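Local atomic coordinates of conserved hypothetical cytochrome protein (Kuenenia stuttgartiensis, PDB entry 6H5L), a protein that probably carries electrons through two covalently bound hemes c, as a diheme subunit of a reducing complex with a hydroxylamine oxidoreductase-like protein in an anammox bacterium. Residues 21-29 / 37-45; 69-77 / 167-178. All coordinates share one frame; numbering follows the deposited sequence.

Contact 1 (21-29 / 37-45). With HEC (heme c), chain L.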
loop_
_atom_site.group_PDB
_atom_site.type_symbol
_atom_site.label_atom_id
_atom_site.label_comp_id
_atom_site.label_asym_id
_atom_site.label_seq_id
_atom_site.Cartn_x
_atom_site.Cartn_y
_atom_site.Cartn_z
ATOM N N PRO B 21 -24.197 21.658 -44.159
ATOM C CA PRO B 21 -24.786 21.669 -42.807
ATOM C C PRO B 21 -23.941 22.368 -41.754
ATOM O O PRO B 21 -24.498 22.974 -40.830
ATOM C CB PRO B 21 -24.951 20.178 -42.497
ATOM C CG PRO B 21 -25.202 19.569 -43.822
ATOM C CD PRO B 21 -24.337 20.328 -44.788
ATOM N N CYS B 22 -22.613 22.310 -41.861
ATOM C CA CYS B 22 -21.733 22.979 -40.908
ATOM C C CYS B 22 -21.180 24.290 -41.458
ATOM O O CYS B 22 -21.352 25.347 -40.843
ATOM C CB CYS B 22 -20.586 22.044 -40.503
ATOM S SG CYS B 22 -21.083 20.651 -39.459
ATOM N N HIS B 23 -20.526 24.243 -42.618
ATOM C CA HIS B 23 -19.836 25.409 -43.157
ATOM C C HIS B 23 -20.769 26.419 -43.810
ATOM O O HIS B 23 -20.308 27.496 -44.204
ATOM C CB HIS B 23 -18.771 24.967 -44.162
ATOM C CG HIS B 23 -17.603 24.273 -43.532
ATOM N ND1 HIS B 23 -16.609 24.953 -42.864
ATOM C CD2 HIS B 23 -17.273 22.961 -43.468
ATOM C CE1 HIS B 23 -15.714 24.090 -42.415
ATOM N NE2 HIS B 23 -16.093 22.876 -42.769
ATOM N N GLY B 24 -22.051 26.112 -43.940
ATOM C CA GLY B 24 -22.985 27.075 -44.479
ATOM C C GLY B 24 -23.239 26.865 -45.964
ATOM O O GLY B 24 -22.436 26.272 -46.689
ATOM N N GLU B 25 -24.393 27.365 -46.418
ATOM C CA GLU B 25 -24.786 27.182 -47.814
ATOM C C GLU B 25 -23.867 27.939 -48.766
ATOM O O GLU B 25 -23.731 27.555 -49.932
ATOM C CB GLU B 25 -26.235 27.627 -48.003
ATOM C CG GLU B 25 -27.041 26.733 -48.929
ATOM C CD GLU B 25 -27.181 27.304 -50.325
ATOM O OE1 GLU B 25 -27.331 28.537 -50.452
ATOM O OE2 GLU B 25 -27.140 26.521 -51.297
ATOM N N GLU B 26 -23.233 29.010 -48.289
ATOM C CA GLU B 26 -22.326 29.820 -49.093
ATOM C C GLU B 26 -20.927 29.863 -48.492
ATOM O O GLU B 26 -20.160 30.795 -48.748
ATOM C CB GLU B 26 -22.872 31.235 -49.262
ATOM C CG GLU B 26 -24.196 31.316 -49.983
ATOM C CD GLU B 26 -25.168 32.243 -49.287
ATOM O OE1 GLU B 26 -25.870 31.780 -48.364
ATOM O OE2 GLU B 26 -25.215 33.438 -49.646
ATOM N N GLY B 27 -20.592 28.864 -47.678
ATOM C CA GLY B 27 -19.259 28.772 -47.114
ATOM C C GLY B 27 -18.924 29.803 -46.064
ATOM O O GLY B 27 -17.743 30.024 -45.784
ATOM N N GLY B 28 -19.925 30.455 -45.483
ATOM C CA GLY B 28 -19.675 31.436 -44.453
ATOM C C GLY B 28 -19.461 30.881 -43.064
ATOM O O GLY B 28 -19.437 31.650 -42.101
ATOM N N GLY B 29 -19.300 29.567 -42.928
ATOM C CA GLY B 29 -19.205 28.963 -41.610
ATOM C C GLY B 29 -20.434 29.187 -40.758
ATOM O O GLY B 29 -20.334 29.216 -39.527
ATOM N N MET B 37 -21.813 24.714 -32.107
ATOM C CA MET B 37 -20.623 23.922 -32.368
ATOM C C MET B 37 -19.380 24.661 -31.895
ATOM O O MET B 37 -19.248 25.869 -32.103
ATOM C CB MET B 37 -20.515 23.606 -33.860
ATOM C CG MET B 37 -19.423 22.623 -34.224
ATOM S SD MET B 37 -19.564 22.078 -35.937
ATOM C CE MET B 37 -21.130 21.211 -35.887
ATOM N N LEU B 38 -18.472 23.927 -31.256
ATOM C CA LEU B 38 -17.209 24.478 -30.779
ATOM C C LEU B 38 -16.115 23.426 -30.921
ATOM O O LEU B 38 -16.208 22.356 -30.308
ATOM C CB LEU B 38 -17.331 24.938 -29.325
ATOM C CG LEU B 38 -18.120 26.224 -29.073
ATOM C CD1 LEU B 38 -18.557 26.314 -27.620
ATOM C CD2 LEU B 38 -17.285 27.433 -29.455
ATOM N N PRO B 39 -15.055 23.683 -31.710
ATOM C CA PRO B 39 -14.749 24.901 -32.475
ATOM C C PRO B 39 -15.732 25.193 -33.608
ATOM O O PRO B 39 -16.360 24.273 -34.134
ATOM C CB PRO B 39 -13.355 24.616 -33.049
ATOM C CG PRO B 39 -12.798 23.524 -32.204
ATOM C CD PRO B 39 -13.977 22.689 -31.828
ATOM N N LYS B 40 -15.859 26.467 -33.962
ATOM C CA LYS B 40 -16.758 26.861 -35.031
ATOM C C LYS B 40 -16.254 26.332 -36.374
ATOM O O LYS B 40 -15.044 26.251 -36.599
ATOM C CB LYS B 40 -16.877 28.383 -35.089
ATOM C CG LYS B 40 -17.542 29.002 -33.874
ATOM C CD LYS B 40 -18.987 28.553 -33.755
ATOM C CE LYS B 40 -19.614 29.043 -32.460
ATOM N NZ LYS B 40 -20.985 28.491 -32.268
ATOM N N PRO B 41 -17.162 25.958 -37.280
ATOM C CA PRO B 41 -16.725 25.507 -38.605
ATOM C C PRO B 41 -16.132 26.661 -39.398
ATOM O O PRO B 41 -16.565 27.810 -39.278
ATOM C CB PRO B 41 -18.012 24.977 -39.242
ATOM C CG PRO B 41 -19.091 25.725 -38.561
ATOM C CD PRO B 41 -18.624 25.926 -37.144
ATOM N N ARG B 42 -15.124 26.339 -40.209
ATOM C CA ARG B 42 -14.337 27.356 -40.899
ATOM C C ARG B 42 -15.211 28.238 -41.783
ATOM O O ARG B 42 -16.077 27.749 -42.515
ATOM C CB ARG B 42 -13.247 26.692 -41.743
ATOM C CG ARG B 42 -12.275 27.678 -42.377
ATOM C CD ARG B 42 -11.346 28.297 -41.343
ATOM N NE ARG B 42 -10.476 27.297 -40.732
ATOM C CZ ARG B 42 -10.672 26.766 -39.529
ATOM N NH1 ARG B 42 -11.708 27.146 -38.793
ATOM N NH2 ARG B 42 -9.829 25.857 -39.062
ATOM N N ASN B 43 -14.980 29.545 -41.701
ATOM C CA ASN B 43 -15.589 30.511 -42.610
ATOM C C ASN B 43 -14.656 30.647 -43.808
ATOM O O ASN B 43 -13.644 31.349 -43.749
ATOM C CB ASN B 43 -15.817 31.845 -41.906
ATOM C CG ASN B 43 -16.559 32.855 -42.770
ATOM O OD1 ASN B 43 -16.733 32.662 -43.974
ATOM N ND2 ASN B 43 -16.992 33.949 -42.153
ATOM N N PHE B 44 -15.001 29.968 -44.904
ATOM C CA PHE B 44 -14.151 29.933 -46.087
ATOM C C PHE B 44 -14.078 31.269 -46.814
ATOM O O PHE B 44 -13.189 31.447 -47.654
ATOM C CB PHE B 44 -14.649 28.858 -47.054
ATOM C CG PHE B 44 -14.608 27.468 -46.490
ATOM C CD1 PHE B 44 -13.475 26.995 -45.850
ATOM C CD2 PHE B 44 -15.709 26.633 -46.594
ATOM C CE1 PHE B 44 -13.439 25.715 -45.330
ATOM C CE2 PHE B 44 -15.679 25.354 -46.075
ATOM C CZ PHE B 44 -14.542 24.894 -45.443
ATOM N N THR B 45 -14.981 32.207 -46.513
ATOM C CA THR B 45 -15.048 33.455 -47.267
ATOM C C THR B 45 -13.859 34.369 -47.001
ATOM O O THR B 45 -13.606 35.281 -47.795
ATOM C CB THR B 45 -16.345 34.201 -46.947
ATOM O OG1 THR B 45 -16.302 34.678 -45.595
ATOM C CG2 THR B 45 -17.550 33.282 -47.117
HETATM FE FE HEC L . -15.202 21.134 -42.353
HETATM C CHA HEC L . -12.669 22.980 -40.967
HETATM C CHB HEC L . -13.597 21.278 -45.406
HETATM C CHC HEC L . -17.757 19.334 -43.804
HETATM C CHD HEC L . -16.891 21.071 -39.355
HETATM N NA HEC L . -13.460 21.969 -43.058
HETATM C C1A HEC L . -12.561 22.696 -42.311
HETATM C C2A HEC L . -11.465 23.117 -43.161
HETATM C C3A HEC L . -11.725 22.646 -44.403
HETATM C C4A HEC L . -12.980 21.916 -44.350
HETATM C CMA HEC L . -10.911 22.789 -45.711
HETATM C CAA HEC L . -10.304 23.971 -42.570
HETATM C CBA HEC L . -9.005 24.115 -43.362
HETATM C CGA HEC L . -8.073 25.031 -42.609
HETATM O O1A HEC L . -8.560 25.822 -41.759
HETATM O O2A HEC L . -6.842 24.973 -42.862
HETATM N NB HEC L . -15.609 20.451 -44.251
HETATM C C1B HEC L . -14.796 20.595 -45.360
HETATM C C2B HEC L . -15.423 19.893 -46.464
HETATM C C3B HEC L . -16.570 19.364 -46.024
HETATM C C4B HEC L . -16.708 19.700 -44.623
HETATM C CMB HEC L . -14.860 19.805 -47.899
HETATM C CAB HEC L . -17.588 18.524 -46.831
HETATM C CBB HEC L . -17.001 17.139 -47.183
HETATM N NC HEC L . -16.989 20.354 -41.706
HETATM C C1C HEC L . -17.892 19.636 -42.467
HETATM C C2C HEC L . -18.928 19.140 -41.585
HETATM C C3C HEC L . -18.761 19.734 -40.396
HETATM C C4C HEC L . -17.491 20.435 -40.421
HETATM C CMC HEC L . -20.220 18.447 -42.076
HETATM C CAC HEC L . -19.666 19.582 -39.151
HETATM C CBC HEC L . -19.605 18.134 -38.620
HETATM N ND HEC L . -14.840 21.906 -40.456
HETATM C C1D HEC L . -15.688 21.746 -39.362
HETATM C C2D HEC L . -15.094 22.406 -38.220
HETATM C C3D HEC L . -13.775 23.001 -38.731
HETATM C C4D HEC L . -13.703 22.639 -40.125
HETATM C CMD HEC L . -15.672 22.493 -36.792
HETATM C CAD HEC L . -12.731 23.816 -37.940
HETATM C CBD HEC L . -11.847 22.868 -37.141
HETATM C CGD HEC L . -10.862 23.663 -36.326
HETATM O O1D HEC L . -10.123 24.495 -36.914
HETATM O O2D HEC L . -10.808 23.454 -35.087
#
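The loop 37-45 runs back against the turn after helix 20-23, bringing the CA of G29 to 4.1 Å from the CA of N43 and the backbone N of F44 into a weak hydrogen bond with G27 O. C22 and H23 close the C-X-X-C-H heme-binding motif of a c-type cytochrome: C22 SG is bonded to CAC of the heme. H23 NE2 lies 2.0 Å from the heme iron, FE, with M78 as the other axial ligand. Three neighbours fix the H23 imidazole. H23 ND1 donates to R42 O over 2.9 Å, nearly straight at 167° and onto a lone pair in the carbonyl plane, which sets the rotation of the ring and probably makes it a stronger electron donor to the iron. F44 lies across one face in an offset stack, centroids 4.3 Å apart and planes at 27°. From the opposite face P41 CB makes a CH-pi contact, while M37 CE packs 3.6 Å from C22 SG beside the thioether. R42 starts with CG anti to its backbone N (chi1 -173°), then bends at chi2 and chi3, so that the edge of the guanidinium meets O1A of the heme in its plane. R42 NE and NH2 both donate to O1A, and R42 NH2 also reaches O1D of the second propionate at 2.6 Å.

Contact 2 (69-77 / 167-178); sequences ISYGVPNST and FDFTTGKFKGGN. With HEC (heme c), chain K.
The interface between the two cytochrome c domains of this diheme protein is built from V73, P74 and N75, on the loop leading to the axial ligand M78, set against F167 and the K173-G177 loop beside the other heme. The backbones come closest where the CA atoms of P74 and K175 are 4.9 Å apart, and the proline ring lies on the peptide carbonyls, with P74 CG 3.4 Å from F174 O. Alongside it, V73 CG1 meets K175 CB at 3.7 Å. K175 leaves the backbone with CG anti to its carbonyl carbon (chi1 -69°) and stays extended beyond, passing V73 and P74 O to carry NZ to O2D of the heme held by H142 at 3.0 Å. The same NZ is hydrogen-bonded to a propionate of the heme held by H23, and K50 also bonds to both hemes. The backbone N of K175 donates to O1A of the H142 heme over 2.7 Å, and that of G176 to O2A of the same propionate. N75 brings ND2 over one face of the F167 ring, 3.1 Å above its plane and toward the rim, with amide and ring planes 40° apart. ND2 also donates to K173 O, although the short modelled length is doubtful at this resolution. The F167 edge faces O1A of that heme, CZ being 3.3 Å away. With an alanine at F167, the N75 amide would probably lose the surface it rests on and be freer to turn, with a gap opening beside the propionate. Y71 OH packs near G177 CA, and Y71 O is hydrogen-bonded to R119 of a second copy of this protein. With K175 NZ bonded to propionates of both hemes, its charge probably offsets part of theirs where the two domains meet.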
loop_
_atom_site.group_PDB
_atom_site.type_symbol
_atom_site.label_atom_id
_atom_site.label_comp_id
_atom_site.label_asym_id
_atom_site.label_seq_id
_atom_site.Cartn_x
_atom_site.Cartn_y
_atom_site.Cartn_z
ATOM N N ILE B 69 -9.316 18.008 -46.105
ATOM C CA ILE B 69 -10.589 17.319 -46.310
ATOM C C ILE B 69 -10.429 15.822 -46.075
ATOM O O ILE B 69 -11.267 15.187 -45.422
ATOM C CB ILE B 69 -11.132 17.614 -47.722
ATOM C CG1 ILE B 69 -11.358 19.115 -47.914
ATOM C CG2 ILE B 69 -12.415 16.839 -47.973
ATOM C CD1 ILE B 69 -11.590 19.518 -49.360
ATOM N N SER B 70 -9.348 15.238 -46.595
ATOM C CA SER B 70 -9.147 13.798 -46.466
ATOM C C SER B 70 -8.804 13.408 -45.035
ATOM O O SER B 70 -9.328 12.417 -44.513
ATOM C CB SER B 70 -8.047 13.339 -47.423
ATOM O OG SER B 70 -8.406 13.598 -48.769
ATOM N N TYR B 71 -7.928 14.171 -44.383
ATOM C CA TYR B 71 -7.462 13.796 -43.054
ATOM C C TYR B 71 -8.420 14.246 -41.958
ATOM O O TYR B 71 -8.516 13.587 -40.917
ATOM C CB TYR B 71 -6.071 14.380 -42.812
ATOM C CG TYR B 71 -5.406 13.936 -41.531
ATOM C CD1 TYR B 71 -4.631 12.786 -41.493
ATOM C CD2 TYR B 71 -5.535 14.680 -40.365
ATOM C CE1 TYR B 71 -4.011 12.383 -40.330
ATOM C CE2 TYR B 71 -4.918 14.284 -39.194
ATOM C CZ TYR B 71 -4.156 13.133 -39.183
ATOM O OH TYR B 71 -3.535 12.724 -38.027
ATOM N N GLY B 72 -9.131 15.350 -42.169
ATOM C CA GLY B 72 -9.968 15.916 -41.134
ATOM C C GLY B 72 -9.162 16.773 -40.178
ATOM O O GLY B 72 -7.948 16.945 -40.306
ATOM N N VAL B 73 -9.865 17.327 -39.197
ATOM C CA VAL B 73 -9.227 18.161 -38.183
ATOM C C VAL B 73 -9.545 17.592 -36.805
ATOM O O VAL B 73 -10.683 17.723 -36.330
ATOM C CB VAL B 73 -9.674 19.627 -38.294
ATOM C CG1 VAL B 73 -9.003 20.463 -37.215
ATOM C CG2 VAL B 73 -9.347 20.176 -39.672
ATOM N N PRO B 74 -8.588 16.948 -36.140
ATOM C CA PRO B 74 -8.834 16.464 -34.778
ATOM C C PRO B 74 -9.190 17.602 -33.833
ATOM O O PRO B 74 -8.962 18.781 -34.118
ATOM C CB PRO B 74 -7.504 15.808 -34.387
ATOM C CG PRO B 74 -6.877 15.434 -35.691
ATOM C CD PRO B 74 -7.278 16.515 -36.655
ATOM N N ASN B 75 -9.762 17.223 -32.688
ATOM C CA ASN B 75 -10.260 18.172 -31.689
ATOM C C ASN B 75 -11.352 19.069 -32.265
ATOM O O ASN B 75 -11.472 20.239 -31.890
ATOM C CB ASN B 75 -9.126 19.016 -31.100
ATOM C CG ASN B 75 -8.013 18.170 -30.514
ATOM O OD1 ASN B 75 -8.253 17.281 -29.697
ATOM N ND2 ASN B 75 -6.783 18.435 -30.941
ATOM N N SER B 76 -12.149 18.524 -33.180
ATOM C CA SER B 76 -13.256 19.247 -33.793
ATOM C C SER B 76 -14.166 18.233 -34.470
ATOM O O SER B 76 -13.830 17.053 -34.597
ATOM C CB SER B 76 -12.767 20.293 -34.797
ATOM O OG SER B 76 -12.318 19.678 -35.993
ATOM N N THR B 77 -15.325 18.714 -34.916
ATOM C CA THR B 77 -16.280 17.873 -35.625
ATOM C C THR B 77 -15.888 17.627 -37.077
ATOM O O THR B 77 -16.661 16.999 -37.810
ATOM C CB THR B 77 -17.674 18.507 -35.570
ATOM O OG1 THR B 77 -17.633 19.802 -36.176
ATOM C CG2 THR B 77 -18.135 18.644 -34.129
ATOM N N PHE B 167 -6.136 24.443 -27.408
ATOM C CA PHE B 167 -6.490 23.147 -26.857
ATOM C C PHE B 167 -5.269 22.475 -26.235
ATOM O O PHE B 167 -4.119 22.747 -26.595
ATOM C CB PHE B 167 -7.090 22.247 -27.940
ATOM C CG PHE B 167 -6.121 21.881 -29.032
ATOM C CD1 PHE B 167 -5.977 22.688 -30.148
ATOM C CD2 PHE B 167 -5.359 20.726 -28.944
ATOM C CE1 PHE B 167 -5.086 22.354 -31.153
ATOM C CE2 PHE B 167 -4.467 20.387 -29.944
ATOM C CZ PHE B 167 -4.331 21.201 -31.050
ATOM N N ASP B 168 -5.536 21.588 -25.283
ATOM C CA ASP B 168 -4.492 20.771 -24.678
ATOM C C ASP B 168 -3.938 19.817 -25.730
ATOM O O ASP B 168 -4.638 18.901 -26.172
ATOM C CB ASP B 168 -5.062 20.007 -23.486
ATOM C CG ASP B 168 -4.037 19.117 -22.814
ATOM O OD1 ASP B 168 -2.826 19.332 -23.031
ATOM O OD2 ASP B 168 -4.443 18.201 -22.071
ATOM N N PHE B 169 -2.685 20.024 -26.138
ATOM C CA PHE B 169 -2.072 19.170 -27.147
ATOM C C PHE B 169 -1.212 18.063 -26.553
ATOM O O PHE B 169 -0.576 17.322 -27.310
ATOM C CB PHE B 169 -1.249 20.005 -28.145
ATOM C CG PHE B 169 -0.077 20.744 -27.541
ATOM C CD1 PHE B 169 1.078 20.071 -27.164
ATOM C CD2 PHE B 169 -0.112 22.122 -27.404
ATOM C CE1 PHE B 169 2.155 20.752 -26.626
ATOM C CE2 PHE B 169 0.964 22.810 -26.871
ATOM C CZ PHE B 169 2.099 22.124 -26.483
ATOM N N THR B 170 -1.178 17.923 -25.225
ATOM C CA THR B 170 -0.457 16.809 -24.620
ATOM C C THR B 170 -1.078 15.462 -24.965
ATOM O O THR B 170 -0.431 14.430 -24.757
ATOM C CB THR B 170 -0.392 16.973 -23.099
ATOM O OG1 THR B 170 -1.715 16.898 -22.550
ATOM C CG2 THR B 170 0.232 18.312 -22.733
ATOM N N THR B 171 -2.310 15.450 -25.480
ATOM C CA THR B 171 -2.909 14.216 -25.974
ATOM C C THR B 171 -2.256 13.742 -27.264
ATOM O O THR B 171 -2.387 12.565 -27.615
ATOM C CB THR B 171 -4.407 14.410 -26.203
ATOM O OG1 THR B 171 -4.610 15.369 -27.249
ATOM C CG2 THR B 171 -5.081 14.906 -24.933
ATOM N N GLY B 172 -1.564 14.629 -27.977
ATOM C CA GLY B 172 -0.941 14.287 -29.234
ATOM C C GLY B 172 -1.833 14.398 -30.448
ATOM O O GLY B 172 -1.380 14.085 -31.557
ATOM N N LYS B 173 -3.082 14.832 -30.281
ATOM C CA LYS B 173 -4.003 14.989 -31.407
ATOM C C LYS B 173 -3.937 16.437 -31.886
ATOM O O LYS B 173 -4.776 17.278 -31.557
ATOM C CB LYS B 173 -5.419 14.582 -31.010
ATOM C CG LYS B 173 -5.547 13.126 -30.590
ATOM C CD LYS B 173 -6.951 12.585 -30.838
ATOM C CE LYS B 173 -7.232 12.429 -32.326
ATOM N NZ LYS B 173 -8.448 11.603 -32.575
ATOM N N PHE B 174 -2.907 16.724 -32.678
ATOM C CA PHE B 174 -2.762 18.037 -33.282
ATOM C C PHE B 174 -3.735 18.186 -34.445
ATOM O O PHE B 174 -4.047 17.223 -35.150
ATOM C CB PHE B 174 -1.327 18.253 -33.761
ATOM C CG PHE B 174 -0.295 18.069 -32.684
ATOM C CD1 PHE B 174 0.042 19.115 -31.841
ATOM C CD2 PHE B 174 0.335 16.849 -32.512
ATOM C CE1 PHE B 174 0.992 18.947 -30.849
ATOM C CE2 PHE B 174 1.285 16.674 -31.522
ATOM C CZ PHE B 174 1.615 17.724 -30.689
ATOM N N LYS B 175 -4.220 19.415 -34.637
ATOM C CA LYS B 175 -5.256 19.654 -35.636
ATOM C C LYS B 175 -4.724 19.468 -37.052
ATOM O O LYS B 175 -5.442 18.970 -37.929
ATOM C CB LYS B 175 -5.842 21.053 -35.456
ATOM C CG LYS B 175 -6.654 21.223 -34.184
ATOM C CD LYS B 175 -7.546 22.450 -34.255
ATOM C CE LYS B 175 -8.408 22.573 -33.010
ATOM N NZ LYS B 175 -9.410 23.664 -33.146
ATOM N N GLY B 176 -3.475 19.854 -37.297
ATOM C CA GLY B 176 -2.870 19.697 -38.600
ATOM C C GLY B 176 -2.200 18.367 -38.855
ATOM O O GLY B 176 -1.722 18.128 -39.969
ATOM N N GLY B 177 -2.155 17.487 -37.861
ATOM C CA GLY B 177 -1.480 16.205 -37.982
ATOM C C GLY B 177 -0.460 16.049 -36.871
ATOM O O GLY B 177 0.156 17.017 -36.419
ATOM N N ASN B 178 -0.280 14.807 -36.421
ATOM C CA ASN B 178 0.596 14.509 -35.295
ATOM C C ASN B 178 1.988 14.066 -35.723
ATOM O O ASN B 178 2.738 13.534 -34.900
ATOM C CB ASN B 178 -0.039 13.442 -34.396
ATOM C CG ASN B 178 -0.368 12.160 -35.141
ATOM O OD1 ASN B 178 0.051 11.957 -36.281
ATOM N ND2 ASN B 178 -1.123 11.281 -34.492
HETATM FE FE HEC K . 0.640 28.110 -30.297
HETATM C CHA HEC K . -1.665 26.263 -32.047
HETATM C CHB HEC K . 2.856 25.489 -30.480
HETATM C CHC HEC K . 3.080 30.060 -28.871
HETATM C CHD HEC K . -1.732 30.420 -29.439
HETATM N NA HEC K . 0.623 26.238 -31.167
HETATM C C1A HEC K . -0.480 25.632 -31.737
HETATM C C2A HEC K . -0.164 24.232 -31.952
HETATM C C3A HEC K . 1.084 24.019 -31.515
HETATM C C4A HEC K . 1.604 25.277 -31.014
HETATM C CMA HEC K . 1.850 22.677 -31.537
HETATM C CAA HEC K . -1.114 23.179 -32.568
HETATM C CBA HEC K . -0.717 22.886 -34.013
HETATM C CGA HEC K . -1.680 21.890 -34.607
HETATM O O1A HEC K . -2.693 21.561 -33.938
HETATM O O2A HEC K . -1.439 21.428 -35.751
HETATM N NB HEC K . 2.590 27.805 -29.698
HETATM C C1B HEC K . 3.346 26.697 -30.028
HETATM C C2B HEC K . 4.742 27.027 -29.830
HETATM C C3B HEC K . 4.811 28.291 -29.381
HETATM C C4B HEC K . 3.455 28.803 -29.292
HETATM C CMB HEC K . 5.908 26.044 -30.077
HETATM C CAB HEC K . 6.076 29.099 -29.008
HETATM C CBB HEC K . 7.036 29.285 -30.204
HETATM N NC HEC K . 0.664 29.887 -29.295
HETATM C C1C HEC K . 1.793 30.556 -28.858
HETATM C C2C HEC K . 1.406 31.911 -28.513
HETATM C C3C HEC K . 0.066 31.966 -28.544
HETATM C C4C HEC K . -0.422 30.723 -29.122
HETATM C CMC HEC K . 2.344 32.925 -27.815
HETATM C CAC HEC K . -0.812 33.186 -28.174
HETATM C CBC HEC K . -0.581 34.343 -29.170
HETATM N ND HEC K . -1.399 28.300 -30.672
HETATM C C1D HEC K . -2.166 29.381 -30.242
HETATM C C2D HEC K . -3.502 29.234 -30.778
HETATM C C3D HEC K . -3.482 27.933 -31.595
HETATM C C4D HEC K . -2.135 27.424 -31.470
HETATM C CMD HEC K . -4.697 30.188 -30.571
HETATM C CAD HEC K . -4.649 27.298 -32.384
HETATM C CBD HEC K . -5.531 26.490 -31.436
HETATM C CGD HEC K . -6.749 25.986 -32.165
HETATM O O1D HEC K . -6.790 26.090 -33.420
HETATM O O2D HEC K . -7.685 25.482 -31.491
#

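In the fold
Contact 1 joins segments close in sequence within one cytochrome c domain and forms the proximal, histidine side of its heme; contact 2 joins the two domains and lies nearer the middle of the chain, about 9 Å from its centre against 15 Å. Both are partly buried. Both bind propionates, but contact 1 adds a thioether, an iron ligand and an imidazole-phenyl stack, whereas contact 2 adds proline and aliphatic packing and a lysine reaching both hemes. Their centres are about 18 Å apart, yet they touch: P39 CG packs 3.5 Å from K175 NZ, and M37 packs on T77. R42 and K175 meet propionates of the heme held by H23 from different domains.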